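Local coordinates for protein phenylacetaldehyde dehydrogenase (Burkholderia cenocepacia, PDB 4O5H) that probably catalyses the NAD+-dependent oxidation of phenylacetaldehyde to phenylacetate, as a member of the aldehyde dehydrogenase family, at residues V70-A75 with A247-R253. Sequence-based numbering, arbitrary orientation.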
ATOM      1  N   VAL A  70      22.695  -3.795 -11.219  1.00 13.98           N
ATOM      2  CA  VAL A  70      21.258  -3.660 -10.887  1.00 13.51           C
ATOM      3  C   VAL A  70      20.588  -2.726 -11.890  1.00 13.63           C
ATOM      4  O   VAL A  70      19.522  -3.040 -12.388  1.00 12.82           O
ATOM      5  CB  VAL A  70      21.036  -3.155  -9.470  1.00 13.73           C
ATOM      6  CG1 VAL A  70      19.559  -2.842  -9.225  1.00 13.60           C
ATOM      7  CG2 VAL A  70      21.507  -4.182  -8.463  1.00 13.59           C
ATOM      8  N   GLN A  71      21.226  -1.601 -12.177  1.00 14.78           N
ATOM      9  CA  GLN A  71      20.711  -0.677 -13.201  1.00 15.75           C
ATOM     10  C   GLN A  71      20.540  -1.341 -14.563  1.00 15.04           C
ATOM     11  O   GLN A  71      19.560  -1.100 -15.231  1.00 14.61           O
ATOM     12  CB  GLN A  71      21.600   0.537 -13.342  1.00 17.78           C
ATOM     13  CG  GLN A  71      21.419   1.484 -12.157  1.00 19.47           C
ATOM     14  CD  GLN A  71      22.508   2.501 -12.053  1.00 21.93           C
ATOM     15  OE1 GLN A  71      23.503   2.469 -12.774  1.00 23.37           O
ATOM     16  NE2 GLN A  71      22.330   3.424 -11.150  1.00 24.45           N
ATOM     17  N   GLN A  72      21.467  -2.205 -14.953  1.00 15.32           N
ATOM     18  CA  GLN A  72      21.308  -2.963 -16.222  1.00 15.72           C
ATOM     19  C   GLN A  72      20.106  -3.891 -16.199  1.00 13.53           C
ATOM     20  O   GLN A  72      19.412  -4.044 -17.194  1.00 13.41           O
ATOM     21  CB  GLN A  72      22.547  -3.773 -16.575  1.00 17.63           C
ATOM     22  CG  GLN A  72      23.718  -2.881 -16.865  1.00 21.72           C
ATOM     23  CD  GLN A  72      23.588  -2.101 -18.164  1.00 24.74           C
ATOM     24  OE1 GLN A  72      22.821  -2.460 -19.080  1.00 31.39           O
ATOM     25  NE2 GLN A  72      24.270  -0.990 -18.224  1.00 28.56           N
ATOM     26  N   ALA A  73      19.908  -4.576 -15.093  1.00 12.16           N
ATOM     27  CA  ALA A  73      18.751  -5.459 -14.935  1.00 10.99           C
ATOM     28  C   ALA A  73      17.414  -4.698 -15.007  1.00 10.63           C
ATOM     29  O   ALA A  73      16.456  -5.164 -15.626  1.00 10.15           O
ATOM     30  CB  ALA A  73      18.837  -6.236 -13.626  1.00 10.34           C
ATOM     31  N   VAL A  74      17.368  -3.545 -14.344  1.00 10.62           N
ATOM     32  CA  VAL A  74      16.201  -2.693 -14.384  1.00 10.42           C
ATOM     33  C   VAL A  74      15.958  -2.196 -15.795  1.00 10.66           C
ATOM     34  O   VAL A  74      14.835  -2.226 -16.243  1.00 10.48           O
ATOM     35  CB  VAL A  74      16.335  -1.543 -13.367  1.00 10.89           C
ATOM     36  CG1 VAL A  74      15.220  -0.525 -13.550  1.00 11.19           C
ATOM     37  CG2 VAL A  74      16.288  -2.117 -11.913  1.00 10.61           C
ATOM     38  N   ALA A  75      17.029  -1.803 -16.495  1.00 10.99           N
ATOM     39  CA  ALA A  75      16.903  -1.362 -17.893  1.00 11.52           C
ATOM     40  C   ALA A  75      16.301  -2.480 -18.752  1.00 11.23           C
ATOM     41  O   ALA A  75      15.421  -2.197 -19.555  1.00 11.46           O
ATOM     42  CB  ALA A  75      18.234  -0.902 -18.448  1.00 12.35           C
ATOM     43  N   ALA A 247      20.271  -0.608  -4.045  1.00 13.33           N
ATOM     44  CA  ALA A 247      20.245   0.007  -5.355  1.00 13.29           C
ATOM     45  C   ALA A 247      18.940  -0.287  -6.109  1.00 13.02           C
ATOM     46  O   ALA A 247      18.396   0.586  -6.799  1.00 13.18           O
ATOM     47  CB  ALA A 247      21.417  -0.470  -6.177  1.00 13.58           C
ATOM     48  N   LEU A 248      18.427  -1.492  -5.954  1.00 12.37           N
ATOM     49  CA  LEU A 248      17.169  -1.834  -6.577  1.00 12.40           C
ATOM     50  C   LEU A 248      16.033  -0.970  -6.007  1.00 12.48           C
ATOM     51  O   LEU A 248      15.255  -0.376  -6.750  1.00 11.94           O
ATOM     52  CB  LEU A 248      16.878  -3.322  -6.368  1.00 12.05           C
ATOM     53  CG  LEU A 248      15.576  -3.838  -6.982  1.00 11.84           C
ATOM     54  CD1 LEU A 248      15.492  -3.470  -8.472  1.00 11.81           C
ATOM     55  CD2 LEU A 248      15.492  -5.346  -6.764  1.00 11.72           C
ATOM     56  N   SER A 249      15.996  -0.852  -4.681  1.00 13.32           N
ATOM     57  CA  SER A 249      14.950  -0.065  -4.012  1.00 14.07           C
ATOM     58  C   SER A 249      14.902   1.402  -4.406  1.00 15.03           C
ATOM     59  O   SER A 249      13.808   1.996  -4.448  1.00 15.27           O
ATOM     60  CB  SER A 249      15.037  -0.187  -2.474  1.00 14.31           C
ATOM     61  OG  SER A 249      16.157   0.522  -1.946  1.00 14.45           O
ATOM     62  N   ARG A 250      16.059   1.993  -4.734  1.00 16.15           N
ATOM     63  CA  ARG A 250      16.152   3.413  -5.066  1.00 16.52           C
ATOM     64  C   ARG A 250      15.961   3.716  -6.552  1.00 15.43           C
ATOM     65  O   ARG A 250      15.948   4.882  -6.949  1.00 14.37           O
ATOM     66  CB  ARG A 250      17.552   3.952  -4.728  1.00 19.19           C
ATOM     67  CG  ARG A 250      18.015   3.875  -3.312  1.00 22.35           C
ATOM     68  CD  ARG A 250      19.307   4.716  -3.148  1.00 24.86           C
ATOM     69  NE  ARG A 250      20.399   4.234  -4.028  1.00 27.06           N
ATOM     70  CZ  ARG A 250      21.318   3.324  -3.675  1.00 29.29           C
ATOM     71  NH1 ARG A 250      21.296   2.795  -2.461  1.00 31.49           N
ATOM     72  NH2 ARG A 250      22.254   2.935  -4.529  1.00 29.21           N
ATOM     73  N   ASP A 251      15.871   2.690  -7.399  1.00 14.44           N
ATOM     74  CA  ASP A 251      15.839   2.937  -8.819  1.00 13.67           C
ATOM     75  C   ASP A 251      14.489   3.546  -9.182  1.00 13.34           C
ATOM     76  O   ASP A 251      13.470   2.956  -8.907  1.00 13.44           O
ATOM     77  CB  ASP A 251      16.111   1.663  -9.616  1.00 13.41           C
ATOM     78  CG  ASP A 251      16.503   1.944 -11.047  1.00 13.20           C
ATOM     79  OD1 ASP A 251      15.779   2.655 -11.747  1.00 12.80           O
ATOM     80  OD2 ASP A 251      17.569   1.434 -11.497  1.00 14.02           O
ATOM     81  N   PRO A 252      14.480   4.742  -9.820  1.00 13.46           N
ATOM     82  CA  PRO A 252      13.174   5.353 -10.096  1.00 13.27           C
ATOM     83  C   PRO A 252      12.461   4.686 -11.244  1.00 13.05           C
ATOM     84  O   PRO A 252      11.335   5.023 -11.532  1.00 12.88           O
ATOM     85  CB  PRO A 252      13.524   6.825 -10.421  1.00 13.93           C
ATOM     86  CG  PRO A 252      14.965   6.767 -10.908  1.00 13.94           C
ATOM     87  CD  PRO A 252      15.601   5.674 -10.071  1.00 13.60           C
ATOM     88  N   ARG A 253      13.105   3.745 -11.921  1.00 13.23           N
ATOM     89  CA  ARG A 253      12.476   3.075 -13.073  1.00 13.35           C
ATOM     90  C   ARG A 253      11.722   1.808 -12.731  1.00 12.87           C
ATOM     91  O   ARG A 253      11.096   1.214 -13.618  1.00 12.19           O
ATOM     92  CB  ARG A 253      13.498   2.790 -14.189  1.00 13.79           C
ATOM     93  CG  ARG A 253      14.250   4.014 -14.663  1.00 14.61           C
ATOM     94  CD  ARG A 253      15.474   3.607 -15.465  1.00 15.64           C
ATOM     95  NE  ARG A 253      16.410   2.821 -14.626  1.00 15.65           N
ATOM     96  CZ  ARG A 253      17.490   2.186 -15.114  1.00 16.58           C
ATOM     97  NH1 ARG A 253      17.771   2.199 -16.432  1.00 16.85           N
ATOM     98  NH2 ARG A 253      18.292   1.509 -14.299  1.00 16.67           N
TER
HETATM   99  O   HOH W   1      20.524   1.649 -17.091  1.00 18.92           O
HETATM  100  O   HOH W   2      20.297   2.734  -8.543  1.00 35.50           O
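V70 on helix 67-82 packs against A247 and L248, and V74, one turn on, packs against L248 and the D251-R253 ion pair, in a buried helix-to-helix contact that carries on into the loop leaving helix 241-250. The apolar half is made by the methyls of the two valines against A247 and L248. V70 holds CG1 anti to its backbone N (chi1 172°), which lays this methyl over the backbone of L248, 3.7 Å from L248 CA, while its CB faces A247 CB, an approach that the small alanine allows. A turn later, V74 CG2 meets L248 CD1 at 3.8 Å.

The other methyl of V74, CG1, lies against the salt bridge, 3.7 Å from R253 NE and over one face of the guanidinium. A compact hydrocarbon suits this spot because the charged groups already satisfy each other. R253 approaches D251 side-on: NE gives a nearly straight bond to D251 OD1 (3.0 Å, 177°) and NH2 another to D251 OD2 (2.9 Å), both on syn lone pairs and in the guanidinium plane. D251 OD1 also accepts the backbone N of R253 on its anti lone pair, closing an Asx turn that, with the ion pair, fixes the carboxylate's rotation. Bent at chi3, the arginine brings NH2 to Q71 O in a weak hydrogen bond (3.0 Å, 134°). That carbonyl already receives A75 N within the helix. A water accepts from R253 NH1, while the aliphatic CB and CG of the exposed Q71 run alongside NH2.

Both V74 and L248 also touch V206 and I254, the latter in the loop leading to strand 256-260, so the two helices meet against strand 204-208 of the mixed sheet, while S249 turns to helix 263-275.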